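Local coordinates for 3-ketosteroid-delta4-5alpha-dehydrogenase (Rhodococcus jostii, PDB 4AT2), which probably uses its bound flavin to introduce the delta-4 double bond into 5alpha-3-ketosteroids, a dehydrogenation belonging to steroid breakdown, at residues 68-73 with 221-226; 317-322 with 362-367; 379-384 with 434-439. One frame throughout, in Å; residues are numbered along the deposited sequence.

Interaction 1: 68-73 with 221-226; sequences LVLERT and YDMRVQ. With FAD (flavin-adenine dinucleotide), chain D.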
loop_
_atom_site.group_PDB
_atom_site.type_symbol
_atom_site.label_atom_id
_atom_site.label_comp_id
_atom_site.label_asym_id
_atom_site.label_seq_id
_atom_site.Cartn_x
_atom_site.Cartn_y
_atom_site.Cartn_z
ATOM N N LEU A 68 -25.491 -25.067 4.299
ATOM C CA LEU A 68 -25.923 -24.246 5.425
ATOM C C LEU A 68 -25.182 -22.913 5.431
ATOM O O LEU A 68 -23.960 -22.885 5.492
ATOM C CB LEU A 68 -25.707 -24.988 6.753
ATOM C CG LEU A 68 -25.970 -24.237 8.066
ATOM C CD1 LEU A 68 -27.424 -23.772 8.146
ATOM C CD2 LEU A 68 -25.599 -25.112 9.264
ATOM N N VAL A 69 -25.943 -21.819 5.369
ATOM C CA VAL A 69 -25.379 -20.475 5.438
ATOM C C VAL A 69 -25.473 -19.992 6.878
ATOM O O VAL A 69 -26.514 -20.135 7.508
ATOM C CB VAL A 69 -26.136 -19.496 4.510
ATOM C CG1 VAL A 69 -25.503 -18.104 4.556
ATOM C CG2 VAL A 69 -26.117 -20.000 3.078
ATOM N N LEU A 70 -24.378 -19.431 7.388
ATOM C CA LEU A 70 -24.338 -18.880 8.739
ATOM C C LEU A 70 -24.217 -17.361 8.638
ATOM O O LEU A 70 -23.238 -16.843 8.091
ATOM C CB LEU A 70 -23.135 -19.451 9.488
ATOM C CG LEU A 70 -22.957 -20.966 9.493
ATOM C CD1 LEU A 70 -21.645 -21.274 10.184
ATOM C CD2 LEU A 70 -24.106 -21.651 10.225
ATOM N N GLU A 71 -25.218 -16.645 9.147
ATOM C CA GLU A 71 -25.251 -15.193 8.997
ATOM C C GLU A 71 -25.253 -14.525 10.361
ATOM O O GLU A 71 -26.048 -14.892 11.232
ATOM C CB GLU A 71 -26.481 -14.773 8.178
ATOM C CG GLU A 71 -26.835 -13.290 8.226
ATOM C CD GLU A 71 -25.695 -12.376 7.811
ATOM O OE1 GLU A 71 -24.932 -12.731 6.878
ATOM O OE2 GLU A 71 -25.562 -11.291 8.428
ATOM N N ARG A 72 -24.365 -13.547 10.537
ATOM C CA ARG A 72 -24.162 -12.890 11.836
ATOM C C ARG A 72 -25.345 -12.026 12.279
ATOM O O ARG A 72 -25.683 -11.977 13.470
ATOM C CB ARG A 72 -22.883 -12.051 11.771
ATOM C CG ARG A 72 -22.609 -11.176 12.972
ATOM C CD ARG A 72 -21.255 -10.521 12.772
ATOM N NE ARG A 72 -20.885 -9.665 13.892
ATOM C CZ ARG A 72 -19.705 -9.059 13.999
ATOM N NH1 ARG A 72 -18.780 -9.225 13.057
ATOM N NH2 ARG A 72 -19.448 -8.296 15.049
ATOM N N THR A 73 -25.967 -11.335 11.332
ATOM C CA THR A 73 -27.117 -10.481 11.660
ATOM C C THR A 73 -28.402 -11.301 11.618
ATOM O O THR A 73 -28.362 -12.522 11.509
ATOM C CB THR A 73 -27.235 -9.269 10.707
ATOM O OG1 THR A 73 -27.672 -9.721 9.423
ATOM C CG2 THR A 73 -25.898 -8.536 10.561
ATOM N N TYR A 221 -29.275 -17.704 11.597
ATOM C CA TYR A 221 -28.998 -16.286 11.858
ATOM C C TYR A 221 -28.433 -16.073 13.261
ATOM O O TYR A 221 -28.357 -17.016 14.049
ATOM C CB TYR A 221 -30.263 -15.450 11.597
ATOM C CG TYR A 221 -30.636 -15.456 10.131
ATOM C CD1 TYR A 221 -29.946 -14.654 9.220
ATOM C CD2 TYR A 221 -31.641 -16.297 9.647
ATOM C CE1 TYR A 221 -30.258 -14.673 7.871
ATOM C CE2 TYR A 221 -31.962 -16.314 8.298
ATOM C CZ TYR A 221 -31.260 -15.509 7.415
ATOM O OH TYR A 221 -31.565 -15.508 6.068
ATOM N N ASP A 222 -28.014 -14.843 13.555
ATOM C CA ASP A 222 -27.262 -14.525 14.771
ATOM C C ASP A 222 -26.025 -15.409 14.940
ATOM O O ASP A 222 -25.585 -15.667 16.062
ATOM C CB ASP A 222 -28.148 -14.609 16.026
ATOM C CG ASP A 222 -27.571 -13.826 17.195
ATOM O OD1 ASP A 222 -27.065 -12.710 16.967
ATOM O OD2 ASP A 222 -27.616 -14.322 18.343
ATOM N N MET A 223 -25.470 -15.875 13.819
ATOM C CA MET A 223 -24.302 -16.741 13.819
ATOM C C MET A 223 -23.058 -15.919 13.623
ATOM O O MET A 223 -22.721 -15.580 12.486
ATOM C CB MET A 223 -24.378 -17.725 12.654
ATOM C CG MET A 223 -25.143 -18.988 12.949
ATOM S SD MET A 223 -24.152 -20.168 13.891
ATOM C CE MET A 223 -25.289 -21.544 13.819
ATOM N N ARG A 224 -22.378 -15.584 14.715
ATOM C CA ARG A 224 -21.113 -14.889 14.597
ATOM C C ARG A 224 -19.970 -15.898 14.551
ATOM O O ARG A 224 -19.528 -16.391 15.577
ATOM C CB ARG A 224 -20.912 -13.896 15.741
ATOM C CG ARG A 224 -19.693 -12.999 15.516
ATOM C CD ARG A 224 -19.481 -12.022 16.654
ATOM N NE ARG A 224 -19.109 -12.708 17.891
ATOM C CZ ARG A 224 -18.977 -12.109 19.072
ATOM N NH1 ARG A 224 -19.185 -10.800 19.188
ATOM N NH2 ARG A 224 -18.636 -12.820 20.138
ATOM N N VAL A 225 -19.493 -16.209 13.352
ATOM C CA VAL A 225 -18.420 -17.186 13.222
ATOM C C VAL A 225 -17.154 -16.613 13.847
ATOM O O VAL A 225 -16.847 -15.443 13.643
ATOM C CB VAL A 225 -18.198 -17.588 11.742
ATOM C CG1 VAL A 225 -17.051 -18.584 11.607
ATOM C CG2 VAL A 225 -19.469 -18.179 11.160
ATOM N N GLN A 226 -16.436 -17.445 14.605
ATOM C CA GLN A 226 -15.294 -17.002 15.404
ATOM C C GLN A 226 -13.967 -17.641 15.011
ATOM O O GLN A 226 -12.938 -16.965 14.989
ATOM C CB GLN A 226 -15.539 -17.299 16.886
ATOM C CG GLN A 226 -16.629 -16.459 17.535
ATOM C CD GLN A 226 -17.067 -17.043 18.861
ATOM O OE1 GLN A 226 -17.369 -16.316 19.808
ATOM N NE2 GLN A 226 -17.096 -18.361 18.939
HETATM P PA FAD D . -21.535 -8.608 2.248
HETATM O O1A FAD D . -22.477 -8.454 1.119
HETATM O O2A FAD D . -21.429 -7.525 3.237
HETATM O O5B FAD D . -21.902 -9.967 3.011
HETATM C C5B FAD D . -21.125 -10.419 4.124
HETATM C C4B FAD D . -22.074 -11.042 5.162
HETATM O O4B FAD D . -21.211 -11.618 6.166
HETATM C C3B FAD D . -22.892 -9.944 5.855
HETATM O O3B FAD D . -24.298 -10.295 5.806
HETATM C C2B FAD D . -22.346 -9.925 7.287
HETATM O O2B FAD D . -23.399 -9.606 8.234
HETATM C C1B FAD D . -21.853 -11.361 7.455
HETATM N N9A FAD D . -20.811 -11.523 8.493
HETATM C C8A FAD D . -19.848 -10.668 8.861
HETATM N N7A FAD D . -19.132 -11.240 9.826
HETATM C C5A FAD D . -19.637 -12.467 10.059
HETATM C C6A FAD D . -19.320 -13.472 10.911
HETATM N N6A FAD D . -18.287 -13.317 11.739
HETATM N N1A FAD D . -20.015 -14.622 10.942
HETATM C C2A FAD D . -21.085 -14.812 10.080
HETATM N N3A FAD D . -21.407 -13.773 9.210
HETATM C C4A FAD D . -20.674 -12.629 9.226
HETATM N N1 FAD D . -19.758 -2.621 -5.050
HETATM C C2 FAD D . -20.089 -2.929 -6.357
HETATM O O2 FAD D . -19.436 -3.773 -6.955
HETATM N N3 FAD D . -21.164 -2.282 -6.985
HETATM C C4 FAD D . -21.883 -1.295 -6.309
HETATM O O4 FAD D . -22.812 -0.736 -6.898
HETATM C C4X FAD D . -21.542 -0.979 -4.988
HETATM N N5 FAD D . -22.204 -0.010 -4.309
HETATM C C5X FAD D . -21.711 0.432 -3.136
HETATM C C6 FAD D . -22.224 1.592 -2.548
HETATM C C7 FAD D . -21.733 2.051 -1.324
HETATM C C7M FAD D . -22.288 3.226 -0.779
HETATM C C8 FAD D . -20.698 1.344 -0.675
HETATM C C8M FAD D . -20.160 1.746 0.565
HETATM C C9 FAD D . -20.196 0.179 -1.259
HETATM C C9A FAD D . -20.681 -0.268 -2.498
HETATM N N10 FAD D . -20.174 -1.378 -3.087
HETATM C C10 FAD D . -20.485 -1.643 -4.364
HETATM C "C1'" FAD D . -19.343 -2.368 -2.353
HETATM C "C2'" FAD D . -20.163 -3.641 -2.091
HETATM O "O2'" FAD D . -21.373 -3.218 -1.459
HETATM C "C3'" FAD D . -19.406 -4.608 -1.166
HETATM O "O3'" FAD D . -17.987 -4.577 -1.400
HETATM C "C4'" FAD D . -19.935 -6.037 -1.369
HETATM O "O4'" FAD D . -21.350 -6.029 -1.129
HETATM C "C5'" FAD D . -19.260 -7.007 -0.397
HETATM O "O5'" FAD D . -19.728 -8.338 -0.685
HETATM P P FAD D . -19.460 -9.532 0.365
HETATM O O1P FAD D . -18.022 -9.697 0.597
HETATM O O2P FAD D . -20.292 -10.703 -0.071
HETATM O O3P FAD D . -19.997 -8.874 1.757
HETATM O O HOH W 1 -24.278 -12.226 15.959
HETATM O O HOH W 2 -28.153 -10.998 15.065
#

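Interaction 2: 317-322 with 362-367; sequences PQLIVR and ASYEEG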
loop_
_atom_site.group_PDB
_atom_site.type_symbol
_atom_site.label_atom_id
_atom_site.label_comp_id
_atom_site.label_asym_id
_atom_site.label_seq_id
_atom_site.Cartn_x
_atom_site.Cartn_y
_atom_site.Cartn_z
ATOM N N PRO A 317 -20.921 14.355 -10.010
ATOM C CA PRO A 317 -20.127 14.372 -11.244
ATOM C C PRO A 317 -20.589 15.351 -12.327
ATOM O O PRO A 317 -19.777 15.757 -13.158
ATOM C CB PRO A 317 -20.223 12.915 -11.732
ATOM C CG PRO A 317 -20.371 12.131 -10.463
ATOM C CD PRO A 317 -21.338 12.979 -9.664
ATOM N N GLN A 318 -21.865 15.737 -12.333
ATOM C CA GLN A 318 -22.331 16.690 -13.343
ATOM C C GLN A 318 -21.754 18.089 -13.108
ATOM O O GLN A 318 -21.629 18.868 -14.048
ATOM C CB GLN A 318 -23.865 16.743 -13.395
ATOM C CG GLN A 318 -24.509 15.421 -13.835
ATOM C CD GLN A 318 -24.732 15.319 -15.337
ATOM O OE1 GLN A 318 -23.929 15.795 -16.133
ATOM N NE2 GLN A 318 -25.847 14.698 -15.728
ATOM N N LEU A 319 -21.415 18.402 -11.858
ATOM C CA LEU A 319 -20.696 19.650 -11.554
ATOM C C LEU A 319 -19.223 19.506 -11.930
ATOM O O LEU A 319 -18.654 20.370 -12.625
ATOM C CB LEU A 319 -20.818 20.018 -10.072
ATOM C CG LEU A 319 -22.234 20.368 -9.600
ATOM C CD1 LEU A 319 -22.246 20.506 -8.087
ATOM C CD2 LEU A 319 -22.718 21.642 -10.265
ATOM N N ILE A 320 -18.614 18.415 -11.462
ATOM C CA ILE A 320 -17.179 18.179 -11.659
ATOM C C ILE A 320 -16.798 18.295 -13.139
ATOM O O ILE A 320 -15.820 18.963 -13.493
ATOM C CB ILE A 320 -16.752 16.794 -11.095
ATOM C CG1 ILE A 320 -16.962 16.740 -9.574
ATOM C CG2 ILE A 320 -15.294 16.482 -11.413
ATOM C CD1 ILE A 320 -16.806 15.353 -8.989
ATOM N N VAL A 321 -17.581 17.648 -14.004
ATOM C CA VAL A 321 -17.235 17.562 -15.423
ATOM C C VAL A 321 -17.257 18.915 -16.145
ATOM O O VAL A 321 -16.651 19.061 -17.206
ATOM C CB VAL A 321 -18.116 16.509 -16.146
ATOM C CG1 VAL A 321 -19.492 17.081 -16.486
ATOM C CG2 VAL A 321 -17.414 15.974 -17.381
ATOM N N ARG A 322 -17.926 19.905 -15.554
ATOM C CA ARG A 322 -18.077 21.218 -16.162
ATOM C C ARG A 322 -17.107 22.270 -15.623
ATOM O O ARG A 322 -17.162 23.430 -16.020
ATOM C CB ARG A 322 -19.529 21.699 -16.010
ATOM C CG ARG A 322 -20.496 20.917 -16.877
ATOM C CD ARG A 322 -21.949 21.246 -16.547
ATOM N NE ARG A 322 -22.817 20.656 -17.560
ATOM C CZ ARG A 322 -23.242 19.391 -17.562
ATOM N NH1 ARG A 322 -22.937 18.552 -16.568
ATOM N NH2 ARG A 322 -23.991 18.972 -18.577
ATOM N N ALA A 362 -22.144 30.179 -15.079
ATOM C CA ALA A 362 -23.045 29.567 -16.057
ATOM C C ALA A 362 -22.884 28.049 -16.077
ATOM O O ALA A 362 -23.872 27.316 -16.186
ATOM C CB ALA A 362 -22.820 30.144 -17.450
ATOM N N SER A 363 -21.640 27.573 -15.976
ATOM C CA SER A 363 -21.393 26.129 -15.996
ATOM C C SER A 363 -21.876 25.454 -14.718
ATOM O O SER A 363 -22.371 24.323 -14.747
ATOM C CB SER A 363 -19.910 25.837 -16.209
ATOM O OG SER A 363 -19.511 26.258 -17.493
ATOM N N TYR A 364 -21.732 26.147 -13.594
ATOM C CA TYR A 364 -22.257 25.634 -12.346
ATOM C C TYR A 364 -23.781 25.472 -12.445
ATOM O O TYR A 364 -24.319 24.419 -12.075
ATOM C CB TYR A 364 -21.871 26.511 -11.144
ATOM C CG TYR A 364 -22.357 25.892 -9.860
ATOM C CD1 TYR A 364 -23.671 26.099 -9.419
ATOM C CD2 TYR A 364 -21.537 25.041 -9.126
ATOM C CE1 TYR A 364 -24.138 25.495 -8.262
ATOM C CE2 TYR A 364 -21.991 24.444 -7.959
ATOM C CZ TYR A 364 -23.295 24.672 -7.542
ATOM O OH TYR A 364 -23.766 24.082 -6.394
ATOM N N GLU A 365 -24.454 26.506 -12.956
ATOM C CA GLU A 365 -25.914 26.483 -13.114
ATOM C C GLU A 365 -26.351 25.324 -13.999
ATOM O O GLU A 365 -27.304 24.611 -13.674
ATOM C CB GLU A 365 -26.422 27.815 -13.684
ATOM C CG GLU A 365 -26.363 28.961 -12.689
ATOM C CD GLU A 365 -26.653 30.334 -13.290
ATOM O OE1 GLU A 365 -26.645 30.495 -14.539
ATOM O OE2 GLU A 365 -26.874 31.273 -12.495
ATOM N N GLU A 366 -25.636 25.116 -15.102
ATOM C CA GLU A 366 -25.958 24.012 -15.997
ATOM C C GLU A 366 -25.734 22.663 -15.320
ATOM O O GLU A 366 -26.575 21.766 -15.403
ATOM C CB GLU A 366 -25.150 24.098 -17.290
ATOM C CG GLU A 366 -25.420 22.933 -18.235
ATOM C CD GLU A 366 -24.634 23.044 -19.513
ATOM O OE1 GLU A 366 -25.088 23.796 -20.402
ATOM O OE2 GLU A 366 -23.576 22.376 -19.638
ATOM N N GLY A 367 -24.608 22.518 -14.632
ATOM C CA GLY A 367 -24.332 21.259 -13.940
ATOM C C GLY A 367 -25.325 20.973 -12.820
ATOM O O GLY A 367 -25.724 19.824 -12.608
HETATM O O HOH W 3 -24.612 19.809 -21.361
#

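Interaction 3: 379-384 with 434-439; sequences VQPKWA and PVAALD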
loop_
_atom_site.group_PDB
_atom_site.type_symbol
_atom_site.label_atom_id
_atom_site.label_comp_id
_atom_site.label_asym_id
_atom_site.label_seq_id
_atom_site.Cartn_x
_atom_site.Cartn_y
_atom_site.Cartn_z
ATOM N N VAL A 379 -22.662 20.209 -4.207
ATOM C CA VAL A 379 -21.926 21.113 -3.324
ATOM C C VAL A 379 -22.036 22.545 -3.822
ATOM O O VAL A 379 -21.903 22.801 -5.019
ATOM C CB VAL A 379 -20.441 20.687 -3.238
ATOM C CG1 VAL A 379 -19.620 21.672 -2.415
ATOM C CG2 VAL A 379 -20.317 19.277 -2.668
ATOM N N GLN A 380 -22.331 23.471 -2.906
ATOM C CA GLN A 380 -22.388 24.893 -3.227
ATOM C C GLN A 380 -20.986 25.488 -3.191
ATOM O O GLN A 380 -20.162 25.062 -2.387
ATOM C CB GLN A 380 -23.284 25.627 -2.224
ATOM C CG GLN A 380 -24.755 25.241 -2.322
ATOM C CD GLN A 380 -25.431 25.764 -3.579
ATOM O OE1 GLN A 380 -24.995 26.752 -4.183
ATOM N NE2 GLN A 380 -26.508 25.100 -3.986
ATOM N N PRO A 381 -20.711 26.478 -4.055
ATOM C CA PRO A 381 -19.405 27.133 -4.023
ATOM C C PRO A 381 -19.152 27.809 -2.678
ATOM O O PRO A 381 -20.076 28.406 -2.095
ATOM C CB PRO A 381 -19.524 28.214 -5.109
ATOM C CG PRO A 381 -20.664 27.783 -5.969
ATOM C CD PRO A 381 -21.616 27.119 -5.020
ATOM N N LYS A 382 -17.913 27.729 -2.197
ATOM C CA LYS A 382 -17.509 28.476 -1.004
ATOM C C LYS A 382 -17.130 29.910 -1.368
ATOM O O LYS A 382 -17.504 30.858 -0.659
ATOM C CB LYS A 382 -16.346 27.787 -0.286
ATOM C CG LYS A 382 -15.846 28.573 0.926
ATOM C CD LYS A 382 -14.920 27.766 1.822
ATOM C CE LYS A 382 -15.688 26.784 2.693
ATOM N NZ LYS A 382 -14.772 25.911 3.483
ATOM N N TRP A 383 -16.390 30.066 -2.461
ATOM C CA TRP A 383 -15.965 31.392 -2.915
ATOM C C TRP A 383 -16.493 31.702 -4.279
ATOM O O TRP A 383 -16.641 30.819 -5.115
ATOM C CB TRP A 383 -14.450 31.503 -2.971
ATOM C CG TRP A 383 -13.703 31.149 -1.712
ATOM C CD1 TRP A 383 -13.374 31.986 -0.646
ATOM C CD2 TRP A 383 -13.108 29.851 -1.374
ATOM N NE1 TRP A 383 -12.650 31.308 0.305
ATOM C CE2 TRP A 383 -12.465 30.020 -0.069
ATOM C CE3 TRP A 383 -13.063 28.601 -1.998
ATOM C CZ2 TRP A 383 -11.792 28.976 0.563
ATOM C CZ3 TRP A 383 -12.387 27.558 -1.349
ATOM C CH2 TRP A 383 -11.774 27.742 -0.099
ATOM N N ALA A 384 -16.771 32.976 -4.524
ATOM C CA ALA A 384 -17.154 33.429 -5.852
ATOM C C ALA A 384 -16.623 34.828 -6.079
ATOM O O ALA A 384 -16.665 35.676 -5.178
ATOM C CB ALA A 384 -18.663 33.389 -6.035
ATOM N N PRO A 434 -18.525 35.414 -14.098
ATOM C CA PRO A 434 -17.873 35.273 -12.801
ATOM C C PRO A 434 -17.499 33.819 -12.574
ATOM O O PRO A 434 -18.028 32.916 -13.246
ATOM C CB PRO A 434 -18.949 35.702 -11.790
ATOM C CG PRO A 434 -20.066 36.271 -12.582
ATOM C CD PRO A 434 -19.968 35.699 -13.959
ATOM N N VAL A 435 -16.573 33.604 -11.649
ATOM C CA VAL A 435 -15.996 32.292 -11.436
ATOM C C VAL A 435 -16.150 31.937 -9.964
ATOM O O VAL A 435 -16.106 32.818 -9.100
ATOM C CB VAL A 435 -14.519 32.256 -11.951
ATOM C CG1 VAL A 435 -13.637 33.288 -11.242
ATOM C CG2 VAL A 435 -13.933 30.847 -11.916
ATOM N N ALA A 436 -16.361 30.655 -9.691
ATOM C CA ALA A 436 -16.560 30.167 -8.327
ATOM C C ALA A 436 -15.588 29.033 -8.015
ATOM O O ALA A 436 -15.043 28.407 -8.918
ATOM C CB ALA A 436 -17.989 29.687 -8.159
ATOM N N ALA A 437 -15.367 28.779 -6.730
ATOM C CA ALA A 437 -14.592 27.614 -6.318
ATOM C C ALA A 437 -15.334 26.852 -5.236
ATOM O O ALA A 437 -15.812 27.435 -4.254
ATOM C CB ALA A 437 -13.205 28.013 -5.840
ATOM N N LEU A 438 -15.444 25.546 -5.428
ATOM C CA LEU A 438 -15.967 24.648 -4.410
ATOM C C LEU A 438 -14.792 24.134 -3.594
ATOM O O LEU A 438 -13.787 23.701 -4.160
ATOM C CB LEU A 438 -16.670 23.446 -5.052
ATOM C CG LEU A 438 -18.065 23.596 -5.666
ATOM C CD1 LEU A 438 -18.098 24.629 -6.794
ATOM C CD2 LEU A 438 -18.521 22.221 -6.166
ATOM N N ASP A 439 -14.935 24.172 -2.270
ATOM C CA ASP A 439 -13.933 23.608 -1.361
ATOM C C ASP A 439 -14.165 22.106 -1.211
ATOM O O ASP A 439 -15.116 21.675 -0.555
ATOM C CB ASP A 439 -14.022 24.298 0.005
ATOM C CG ASP A 439 -12.883 23.923 0.933
ATOM O OD1 ASP A 439 -12.098 23.005 0.606
ATOM O OD2 ASP A 439 -12.785 24.557 2.010
HETATM O O HOH W 4 -17.607 24.571 -1.315
#

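Interaction 1: 68-73 with 221-226
One face of the Arg72 guanidinium is covered by CD of Arg224, while N7A of the FAD adenine lies at its edge; the two arginine chains run side by side in the same direction, their guanidinium planes 83° apart. The ring of Tyr221 takes CG of Glu71 at its edge, Tyr221 CD1 standing 3.5 Å from Glu71 CG, and the carbonyl oxygen of Thr73 lies at the edge too. Beside these groups the backbones are bonded: Met223 N gives a bond of 2.8 Å to Glu71 O, and Asp222 N a nearly straight one to Thr73 O. Leu70 and Met223 add an apolar patch, Leu70 CD2 to Met223 CE 3.8 Å. Segment 68-73 leaves the parallel sheet of the dinucleotide-binding fold, and Glu71 is the acidic residue just past the end of the second strand, as in other such folds. Its CG is anti to the backbone N (chi1 166°) and the chain then bends at chi2, which carries the carboxylate to the ribose: FAD O3B donates to OE1 and FAD O2B to OE2, each at 2.7 Å. Thr73 N and OG1 grip OE2 from opposite faces of its plane, and Tyr49 N holds OE1. Val225 N meets FAD N1A at 2.9 Å, with N6A returning a bond to Val225 O. Such bonding reads both ribose hydroxyls and the adenine edge, while Asp289, salt-bridged to Arg72, probably offsets part of the positive charge of the two arginines.

Interaction 2: 317-322 with 362-367
Arg322 NE points straight at Glu366 OE2, a salt bridge of 2.8 Å with an N-H...O angle of 177°. The carboxylate oxygen receives it on the anti lone pair and lies in the guanidinium plane, although the planes of the two groups stand 88° apart. A water accepts from Arg322 NH2 and gives a weak bond to the same OE2. Next to this pair, CD of Arg322 lies 3.5 Å from Gly367 N, close over the backbone of the helix, and Leu319 CD2 sits over one face of the Tyr364 ring in a CH-pi contact, 4.0 Å from its centroid. The short helix 317-320 thus packs against helix 361-369, and Gly367 lets them come close: a CB there would run into Gln318 O, and the two CA atoms of Leu319 and Gly367 are 4.6 Å apart. In the next shell, Gln318 fixes the rotation of the guanidinium. Arg322 NH1 donates to the backbone O of Gln318 at 2.9 Å, in the carbonyl plane on a lone pair, and to the side-chain OE1 at 3.0 Å, from above that amide's plane. The amide itself is held by NE2 bonds to Thr371 O and Glu153 OE1. Tyr364 has CG anti to its own N (chi1 -176°), which turns the ring along the helix flank toward Leu319 and lets OH reach Val379 O, while Ser363 OG bonds Asp360.

Interaction 3: 379-384 with 434-439
A classic beta bulge marks the point where segment 379-384 joins the edge of an antiparallel sheet: Lys382 and Trp383 both face Ala437. The carbonyl oxygen of Ala437 takes two amides, Lys382 N at 3.0 Å and Trp383 N at 3.2 Å, the second nearly straight and in the carbonyl plane. Ala437 N answers to Trp383 O, completing the hydrogen-bonded pair, and Ala384 and Ala436 form the non-hydrogen-bonded pair next to it. Across the Trp383 indole lies the aliphatic chain of Lys382, its CG 3.7 Å above the ring plane and over the centre. That chain bends at chi3 (-77°), bringing NZ to Asp439 OD2 at 2.8 Å on the anti side of the carboxylate; CZ3 of the indole meets Asp439 CB. Replacing Asp439 by an alanine would probably leave the ammonium of Lys382 without this mate, free to swing, and Arg441 without its salt bridge to the same carboxylate. Before the bulge, Val379 CB touches Leu438 CD2 at 3.8 Å, and Pro381 CB rests on Ala436 CB at 3.7 Å. A water bridges Gln380 O and Asp439 N where the two backbones have diverged. Strand 383-385 is outermost in the sheet within this chain; strand 435-439 lies between it and 356-360, with helix 388-394 against Trp383 and Ala437, and Tyr364 of helix 361-369 against Pro381 and Leu438.

Interactions 2 and 3 are neighbours, their centres about 12 Å apart, and they touch through Tyr364, so helix 361-369 serves both. Interaction 1 lies on the other side of the chain's centre, about 46 and 48 Å away between centres. All three are partly buried, with four buried residues each, yet differently composed: interaction 3 has the most exposed residues, interactions 1 and 2 one each. The polar chemistry differs with place. In 68-73 with 221-226 the carboxylate of Glu71 and the backbone of Val225 serve the cofactor; in 317-322 with 362-367 one salt bridge ties Arg322, in the segment carrying helix 317-320, to helix 361-369; in 379-384 with 434-439 another flanks paired strands at a sheet edge.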